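Local coordinates for ferric uptake regulation protein (Pseudomonas aeruginosa, PDB 1MZB) that probably represses iron-uptake and related genes by binding operator DNA as a metal-loaded dimer, at residues R33-A37 and E38-K42; E102-A106 and E107-R111; S7-K11 and A12-V16. All coordinates share one frame; numbering follows the deposited sequence.

Contact 1: residues R33-A37 and E38-K42; sequences RHMSA and EDVYK. With ZN (zinc ion), chain C.
Asp39 and Ser36 grip each other at the start of helix 37-46, and the path of the aspartate side chain explains how. Its CB lies 3.5 Å from Ser36 O and also touches Met35 CB, on the side where the incoming chain turns into the helix. CG lies anti to Asp39's own carbonyl carbon, beside its N (chi1 -68°), which carries the carboxylate back over the first turn and brings CG within 3.3 Å of Ser36 OG. Of the two oxygens, OD1 stays 3.7 Å from Ser36 OG, while OD2 accepts from Ser36 N at 3.0 Å; the N-H points straight at the oxygen, which is met on its anti side and somewhat out of the carboxylate plane. The serine answers in kind. With chi1 of 73° its OG sits between backbone N and carbonyl carbon, where it accepts from Asp39 N at 3.0 Å. Two backbone N-H groups at the helix start are thus satisfied by reciprocal side-chain bonds, while Val40 N to Ser36 O begins the regular helical pattern and Tyr41 N to Ala37 O continues it.

An apolar contact accompanies the polar pair. The methionine chain bends at its last torsion and brings Met35 CE to Val40 CG2 at 3.8 Å, the two side chains crossing at about a right angle. Val40 also packs on Val56 and Leu60 of helix 53-66, and Met35 on Leu27 of helix 18-28. One residue before Met35, His34 binds a zinc ion through NE2 at 2.0 Å; Glu82, His91 and Glu102 complete that site. The reciprocal serine and aspartate bonds are those of a capping box, with the N-cap two residues after a metal ligand, in the winged-helix region that probably binds DNA.

Contact 2: residues E102-A106 and E107-R111; sequences EFMDA and EIEKR. With ZN (zinc ion), chain E; ZN (zinc ion), chain C; ZN (zinc ion), chain B.
Glu109 and Asp105 are joined by a backbone bond and by a bridging water. Glu109 N donates to Asp105 O at 3.1 Å, and water 1 accepts from Asp105 N at 2.9 Å and probably donates to Glu109 OE2. That same OE2 of Glu109 binds a zinc ion at 2.0 Å, so the water links the metal ligand to the turn just before its helix. A bend at chi2 (-58°) turns the glutamate toward the ion, whose shell holds water 2 and, from the same chain, His88, Asp90 and His126. At the strand end, Glu102 OE2 binds the zinc ion also held by His34. Lys110 forms salt bridges with Glu8 and Asp85 of the second subunit.

Asp105 supplies the cap. Its CG is anti to the backbone N (chi1 -172°), which swings OD2 over the first turn to accept from Ile108 N at 3.1 Å; the donor approaches from above the carboxylate plane. Lys110 N to Ala106 O carries the helical pattern on.

Farther out, Asp105 and Glu107 run side by side, with OD2 of the aspartate 3.3 Å from Glu107 CB. Glu107 OE2 lies 2.0 Å from an additional zinc ion seen in the crystal, which also holds water 3. Met104 crosses Glu109 at about a right angle, its SD 3.8 Å from Glu109 CG. Lys110 lays CB, CG and CD along Ala106 O on the way to its amine, while Ala106 packs on Leu83 of the second subunit. The arrangement is an aspartate N-cap joining strand 100-103 to helix 106-117 of the Fur-family fold, with metal ligands Glu102 before it and Glu109 after it in the chain, and the partner subunit against it.

Contact 3: residues S7-K11 and A12-V16; sequences SELRK and AGLKV
A Schellman motif closes helix 4-11, and its two bonds run between Leu9 and Leu14 and between Arg10 and Gly13. Leu14 N donates to Leu9 O at 2.9 Å, the wider of the two loops, while Gly13 N reaches Arg10 O at 2.8 Å from well above the carbonyl plane. Gly13 makes the reversal with a positive phi of 61°, a region that glycine enters readily. Ala12 N, caught between the last turn and the turn-off, makes weak bonds to both Glu8 O and Leu9 O, and its CB rests 3.4 Å from Glu8 O.

The reversed chain then folds back beside the helix. Leu9 CD1 lies 4.2 Å from Val16 CG2, the side chains crossing at about a right angle. The same valine methyl covers one face of the Arg10 guanidinium group, 3.8 Å from Arg10 NE; the arginine, extended from CG to NE, crosses the valine at a slant. Leu14 CB lies 3.5 Å from Leu9 O.

Leu9 and Leu14 both continue onto Phe63 of helix 53-66, and Leu9 also onto Val21 of helix 18-28. The whole is a Schellman C-terminal cap with glycine at C-prime, whose outgoing chain packs back on the helix and leads to helix 18-28.

Overall arrangement
Contact 3 comes first along the chain, then contact 1, then contact 2, so the three follow one another without interlacing. Contact 3 ends helix 4-11, whereas contacts 1 and 2 begin helices 37-46 and 106-117. The centres of contact 1 and contact 2 lie about 27 Å apart. From the centre of contact 3 it is about 22 Å to that of contact 1 and about 30 Å to that of contact 2. Contacts 1 and 2 nevertheless meet at one zinc ion, ligated from both, which links the helical region to the three-stranded sheet. Contact 3 touches neither within the chain, but across the dimer its helix pairs with contact 2 of the second subunit. Metal and dimer links thus connect regions well separated in sequence.

Contact 1: residues R33-A37 and E38-K42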
loop_
_atom_site.group_PDB
_atom_site.type_symbol
_atom_site.label_atom_id
_atom_site.label_comp_id
_atom_site.label_asym_id
_atom_site.label_seq_id
_atom_site.Cartn_x
_atom_site.Cartn_y
_atom_site.Cartn_z
ATOM N N ARG A 33 5.806 12.670 0.437
ATOM C CA ARG A 33 5.546 11.370 1.032
ATOM C C ARG A 33 6.688 10.966 1.984
ATOM O O ARG A 33 6.457 10.288 3.002
ATOM C CB ARG A 33 5.392 10.317 -0.073
ATOM C CG ARG A 33 4.574 10.778 -1.287
ATOM C CD ARG A 33 4.122 9.578 -2.109
ATOM N NE ARG A 33 3.503 9.957 -3.378
ATOM C CZ ARG A 33 2.874 9.100 -4.183
ATOM N NH1 ARG A 33 2.782 7.817 -3.841
ATOM N NH2 ARG A 33 2.348 9.521 -5.332
ATOM N N HIS A 34 7.901 11.410 1.643
ATOM C CA HIS A 34 9.112 11.105 2.407
ATOM C C HIS A 34 9.791 12.360 2.952
ATOM O O HIS A 34 10.731 12.905 2.371
ATOM C CB HIS A 34 10.091 10.328 1.531
ATOM C CG HIS A 34 9.462 9.151 0.853
ATOM N ND1 HIS A 34 8.956 9.244 -0.421
ATOM C CD2 HIS A 34 9.204 7.916 1.356
ATOM C CE1 HIS A 34 8.395 8.075 -0.670
ATOM N NE2 HIS A 34 8.520 7.229 0.375
ATOM N N MET A 35 9.332 12.775 4.115
ATOM C CA MET A 35 9.838 13.963 4.740
ATOM C C MET A 35 11.012 13.790 5.700
ATOM O O MET A 35 11.076 12.850 6.486
ATOM C CB MET A 35 8.709 14.653 5.491
ATOM C CG MET A 35 7.648 15.313 4.572
ATOM S SD MET A 35 6.437 16.211 5.542
ATOM C CE MET A 35 5.912 14.967 6.571
ATOM N N SER A 36 11.912 14.756 5.635
ATOM C CA SER A 36 13.025 14.826 6.565
ATOM C C SER A 36 12.516 15.560 7.815
ATOM O O SER A 36 11.393 16.136 7.828
ATOM C CB SER A 36 14.165 15.654 5.963
ATOM O OG SER A 36 13.801 17.022 5.959
ATOM N N ALA A 37 13.326 15.559 8.870
ATOM C CA ALA A 37 12.968 16.289 10.095
ATOM C C ALA A 37 12.787 17.778 9.787
ATOM O O ALA A 37 11.875 18.432 10.304
ATOM C CB ALA A 37 14.061 16.100 11.171
ATOM N N GLU A 38 13.637 18.316 8.915
ATOM C CA GLU A 38 13.542 19.725 8.525
ATOM C C GLU A 38 12.263 20.016 7.740
ATOM O O GLU A 38 11.654 21.093 7.909
ATOM C CB GLU A 38 14.764 20.130 7.678
ATOM C CG GLU A 38 15.992 20.475 8.528
ATOM C CD GLU A 38 17.096 21.041 7.657
ATOM O OE1 GLU A 38 16.911 22.189 7.170
ATOM O OE2 GLU A 38 18.119 20.328 7.458
ATOM N N ASP A 39 11.869 19.082 6.866
ATOM C CA ASP A 39 10.627 19.254 6.100
ATOM C C ASP A 39 9.459 19.341 7.073
ATOM O O ASP A 39 8.562 20.173 6.898
ATOM C CB ASP A 39 10.364 18.087 5.141
ATOM C CG ASP A 39 11.368 18.003 3.980
ATOM O OD1 ASP A 39 11.862 19.061 3.505
ATOM O OD2 ASP A 39 11.644 16.862 3.531
ATOM N N VAL A 40 9.446 18.472 8.086
ATOM C CA VAL A 40 8.353 18.515 9.066
ATOM C C VAL A 40 8.381 19.858 9.800
ATOM O O VAL A 40 7.341 20.560 9.914
ATOM C CB VAL A 40 8.449 17.325 10.071
ATOM C CG1 VAL A 40 7.361 17.431 11.134
ATOM C CG2 VAL A 40 8.306 15.998 9.340
ATOM N N TYR A 41 9.554 20.230 10.304
ATOM C CA TYR A 41 9.741 21.514 11.010
ATOM C C TYR A 41 9.291 22.722 10.171
ATOM O O TYR A 41 8.533 23.614 10.657
ATOM C CB TYR A 41 11.235 21.656 11.394
ATOM C CG TYR A 41 11.623 23.021 11.888
ATOM C CD1 TYR A 41 11.272 23.445 13.163
ATOM C CD2 TYR A 41 12.341 23.896 11.066
ATOM C CE1 TYR A 41 11.643 24.729 13.623
ATOM C CE2 TYR A 41 12.707 25.168 11.509
ATOM C CZ TYR A 41 12.353 25.575 12.781
ATOM O OH TYR A 41 12.684 26.854 13.179
ATOM N N LYS A 42 9.714 22.757 8.913
ATOM C CA LYS A 42 9.351 23.856 8.020
ATOM C C LYS A 42 7.842 23.892 7.800
ATOM O O LYS A 42 7.239 24.981 7.806
ATOM C CB LYS A 42 10.053 23.730 6.675
ATOM C CG LYS A 42 11.541 24.096 6.739
ATOM C CD LYS A 42 12.255 23.656 5.466
ATOM C CE LYS A 42 13.750 23.951 5.527
ATOM N NZ LYS A 42 14.448 23.448 4.308
HETATM ZN ZN ZN C . 7.987 5.444 1.104
#

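Contact 2: residues E102-A106 and E107-R111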
loop_
_atom_site.group_PDB
_atom_site.type_symbol
_atom_site.label_atom_id
_atom_site.label_comp_id
_atom_site.label_asym_id
_atom_site.label_seq_id
_atom_site.Cartn_x
_atom_site.Cartn_y
_atom_site.Cartn_z
ATOM N N GLU A 102 7.876 4.836 -4.856
ATOM C CA GLU A 102 7.364 3.684 -4.113
ATOM C C GLU A 102 6.781 2.633 -5.068
ATOM O O GLU A 102 6.255 2.954 -6.144
ATOM C CB GLU A 102 6.255 4.099 -3.135
ATOM C CG GLU A 102 6.730 4.879 -1.922
ATOM C CD GLU A 102 5.644 5.038 -0.863
ATOM O OE1 GLU A 102 4.445 4.989 -1.227
ATOM O OE2 GLU A 102 5.984 5.232 0.326
ATOM N N PHE A 103 6.879 1.368 -4.673
ATOM C CA PHE A 103 6.288 0.286 -5.454
ATOM C C PHE A 103 5.961 -0.836 -4.498
ATOM O O PHE A 103 6.439 -0.862 -3.365
ATOM C CB PHE A 103 7.215 -0.209 -6.564
ATOM C CG PHE A 103 8.392 -1.017 -6.084
ATOM C CD1 PHE A 103 9.577 -0.389 -5.674
ATOM C CD2 PHE A 103 8.317 -2.396 -6.054
ATOM C CE1 PHE A 103 10.680 -1.145 -5.244
ATOM C CE2 PHE A 103 9.408 -3.176 -5.618
ATOM C CZ PHE A 103 10.591 -2.544 -5.216
ATOM N N MET A 104 5.117 -1.748 -4.943
ATOM C CA MET A 104 4.734 -2.895 -4.141
ATOM C C MET A 104 4.467 -3.991 -5.160
ATOM O O MET A 104 3.539 -3.887 -5.976
ATOM C CB MET A 104 3.461 -2.586 -3.360
ATOM C CG MET A 104 2.574 -3.797 -3.126
ATOM S SD MET A 104 3.075 -4.751 -1.726
ATOM C CE MET A 104 2.265 -3.827 -0.416
ATOM N N ASP A 105 5.301 -5.015 -5.153
ATOM C CA ASP A 105 5.133 -6.094 -6.105
ATOM C C ASP A 105 4.680 -7.351 -5.361
ATOM O O ASP A 105 5.456 -7.923 -4.605
ATOM C CB ASP A 105 6.447 -6.391 -6.805
ATOM C CG ASP A 105 6.262 -7.379 -7.927
ATOM O OD1 ASP A 105 5.442 -7.080 -8.812
ATOM O OD2 ASP A 105 6.893 -8.439 -7.921
ATOM N N ALA A 106 3.448 -7.797 -5.606
ATOM C CA ALA A 106 2.940 -8.975 -4.904
ATOM C C ALA A 106 3.798 -10.226 -5.171
ATOM O O ALA A 106 3.926 -11.074 -4.304
ATOM C CB ALA A 106 1.465 -9.233 -5.305
ATOM N N GLU A 107 4.389 -10.340 -6.348
ATOM C CA GLU A 107 5.202 -11.522 -6.649
ATOM C C GLU A 107 6.410 -11.596 -5.707
ATOM O O GLU A 107 6.684 -12.627 -5.121
ATOM C CB GLU A 107 5.681 -11.483 -8.101
ATOM C CG GLU A 107 6.675 -12.600 -8.491
ATOM C CD GLU A 107 6.105 -13.994 -8.300
ATOM O OE1 GLU A 107 4.869 -14.144 -8.426
ATOM O OE2 GLU A 107 6.877 -14.949 -8.039
ATOM N N ILE A 108 7.109 -10.479 -5.546
ATOM C CA ILE A 108 8.276 -10.444 -4.656
ATOM C C ILE A 108 7.854 -10.655 -3.219
ATOM O O ILE A 108 8.519 -11.358 -2.495
ATOM C CB ILE A 108 9.005 -9.099 -4.745
ATOM C CG1 ILE A 108 9.774 -9.049 -6.054
ATOM C CG2 ILE A 108 9.936 -8.892 -3.539
ATOM C CD1 ILE A 108 10.479 -7.762 -6.271
ATOM N N GLU A 109 6.759 -10.028 -2.795
ATOM C CA GLU A 109 6.298 -10.209 -1.419
ATOM C C GLU A 109 6.002 -11.682 -1.112
ATOM O O GLU A 109 6.319 -12.181 -0.028
ATOM C CB GLU A 109 5.028 -9.383 -1.165
ATOM C CG GLU A 109 5.177 -7.866 -1.329
ATOM C CD GLU A 109 6.245 -7.264 -0.429
ATOM O OE1 GLU A 109 6.322 -7.636 0.759
ATOM O OE2 GLU A 109 6.989 -6.391 -0.920
ATOM N N LYS A 110 5.369 -12.384 -2.049
ATOM C CA LYS A 110 5.058 -13.777 -1.778
ATOM C C LYS A 110 6.329 -14.623 -1.863
ATOM O O LYS A 110 6.496 -15.562 -1.084
ATOM C CB LYS A 110 3.959 -14.275 -2.730
ATOM C CG LYS A 110 2.522 -13.854 -2.287
ATOM C CD LYS A 110 1.522 -14.012 -3.458
ATOM C CE LYS A 110 0.072 -14.270 -3.046
ATOM N NZ LYS A 110 -0.720 -13.133 -2.495
ATOM N N ARG A 111 7.239 -14.268 -2.769
ATOM C CA ARG A 111 8.495 -15.024 -2.890
ATOM C C ARG A 111 9.339 -14.875 -1.606
ATOM O O ARG A 111 9.986 -15.836 -1.172
ATOM C CB ARG A 111 9.284 -14.563 -4.108
ATOM C CG ARG A 111 10.607 -15.300 -4.281
ATOM C CD ARG A 111 10.352 -16.765 -4.682
ATOM N NE ARG A 111 11.600 -17.475 -4.931
ATOM C CZ ARG A 111 11.679 -18.769 -5.192
ATOM N NH1 ARG A 111 10.571 -19.517 -5.248
ATOM N NH2 ARG A 111 12.872 -19.314 -5.395
HETATM ZN ZN ZN E . 8.763 -14.520 -8.592
HETATM ZN ZN ZN C . 7.987 5.444 1.104
HETATM ZN ZN ZN B . 8.111 -5.290 0.326
HETATM O O HOH W 1 7.534 -5.452 -3.389
HETATM O O HOH W 2 9.864 -6.422 -0.631
HETATM O O HOH W 3 9.886 -12.963 -7.151
#

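Contact 3: residues S7-K11 and A12-V16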
loop_
_atom_site.group_PDB
_atom_site.type_symbol
_atom_site.label_atom_id
_atom_site.label_comp_id
_atom_site.label_asym_id
_atom_site.label_seq_id
_atom_site.Cartn_x
_atom_site.Cartn_y
_atom_site.Cartn_z
ATOM N N SER A 7 -5.388 7.257 20.045
ATOM C CA SER A 7 -5.326 5.806 20.098
ATOM C C SER A 7 -4.001 5.320 19.544
ATOM O O SER A 7 -3.370 4.438 20.118
ATOM C CB SER A 7 -6.480 5.172 19.311
ATOM O OG SER A 7 -7.727 5.650 19.790
ATOM N N GLU A 8 -3.557 5.913 18.438
ATOM C CA GLU A 8 -2.293 5.491 17.851
ATOM C C GLU A 8 -1.144 5.673 18.817
ATOM O O GLU A 8 -0.295 4.794 18.956
ATOM C CB GLU A 8 -2.026 6.277 16.573
ATOM C CG GLU A 8 -3.012 5.954 15.481
ATOM C CD GLU A 8 -2.663 6.654 14.191
ATOM O OE1 GLU A 8 -2.692 7.898 14.184
ATOM O OE2 GLU A 8 -2.353 5.958 13.201
ATOM N N LEU A 9 -1.126 6.815 19.492
ATOM C CA LEU A 9 -0.081 7.115 20.460
ATOM C C LEU A 9 -0.127 6.175 21.668
ATOM O O LEU A 9 0.910 5.703 22.131
ATOM C CB LEU A 9 -0.197 8.571 20.921
ATOM C CG LEU A 9 0.184 9.654 19.902
ATOM C CD1 LEU A 9 -0.045 11.035 20.512
ATOM C CD2 LEU A 9 1.672 9.503 19.506
ATOM N N ARG A 10 -1.325 5.893 22.179
ATOM C CA ARG A 10 -1.443 4.999 23.336
ATOM C C ARG A 10 -1.046 3.577 22.978
ATOM O O ARG A 10 -0.278 2.945 23.706
ATOM C CB ARG A 10 -2.864 5.055 23.897
ATOM C CG ARG A 10 -3.135 6.397 24.548
ATOM C CD ARG A 10 -4.582 6.633 24.888
ATOM N NE ARG A 10 -4.734 7.953 25.491
ATOM C CZ ARG A 10 -5.746 8.780 25.248
ATOM N NH1 ARG A 10 -6.710 8.426 24.405
ATOM N NH2 ARG A 10 -5.788 9.966 25.846
ATOM N N LYS A 11 -1.546 3.080 21.852
ATOM C CA LYS A 11 -1.198 1.739 21.392
ATOM C C LYS A 11 0.319 1.596 21.273
ATOM O O LYS A 11 0.847 0.485 21.398
ATOM C CB LYS A 11 -1.823 1.451 20.029
ATOM C CG LYS A 11 -3.201 0.800 20.049
ATOM C CD LYS A 11 -4.346 1.791 20.290
ATOM C CE LYS A 11 -4.516 2.147 21.764
ATOM N NZ LYS A 11 -5.538 3.222 21.975
ATOM N N ALA A 12 1.009 2.714 21.041
ATOM C CA ALA A 12 2.465 2.728 20.896
ATOM C C ALA A 12 3.198 2.996 22.211
ATOM O O ALA A 12 4.393 3.290 22.211
ATOM C CB ALA A 12 2.875 3.771 19.850
ATOM N N GLY A 13 2.484 2.888 23.330
ATOM C CA GLY A 13 3.092 3.113 24.631
ATOM C C GLY A 13 3.658 4.503 24.819
ATOM O O GLY A 13 4.628 4.702 25.567
ATOM N N LEU A 14 3.044 5.471 24.149
ATOM C CA LEU A 14 3.488 6.856 24.223
ATOM C C LEU A 14 2.398 7.772 24.762
ATOM O O LEU A 14 1.278 7.787 24.251
ATOM C CB LEU A 14 3.904 7.350 22.838
ATOM C CG LEU A 14 4.992 6.541 22.120
ATOM C CD1 LEU A 14 5.329 7.241 20.797
ATOM C CD2 LEU A 14 6.239 6.434 23.003
ATOM N N LYS A 15 2.737 8.544 25.791
ATOM C CA LYS A 15 1.781 9.465 26.395
ATOM C C LYS A 15 1.368 10.490 25.356
ATOM O O LYS A 15 2.173 10.877 24.509
ATOM C CB LYS A 15 2.406 10.156 27.602
ATOM N N VAL A 16 0.114 10.931 25.421
ATOM C CA VAL A 16 -0.407 11.911 24.476
ATOM C C VAL A 16 0.026 13.319 24.846
ATOM O O VAL A 16 -0.252 13.782 25.952
ATOM C CB VAL A 16 -1.940 11.855 24.426
ATOM C CG1 VAL A 16 -2.480 12.967 23.542
ATOM C CG2 VAL A 16 -2.385 10.491 23.896
#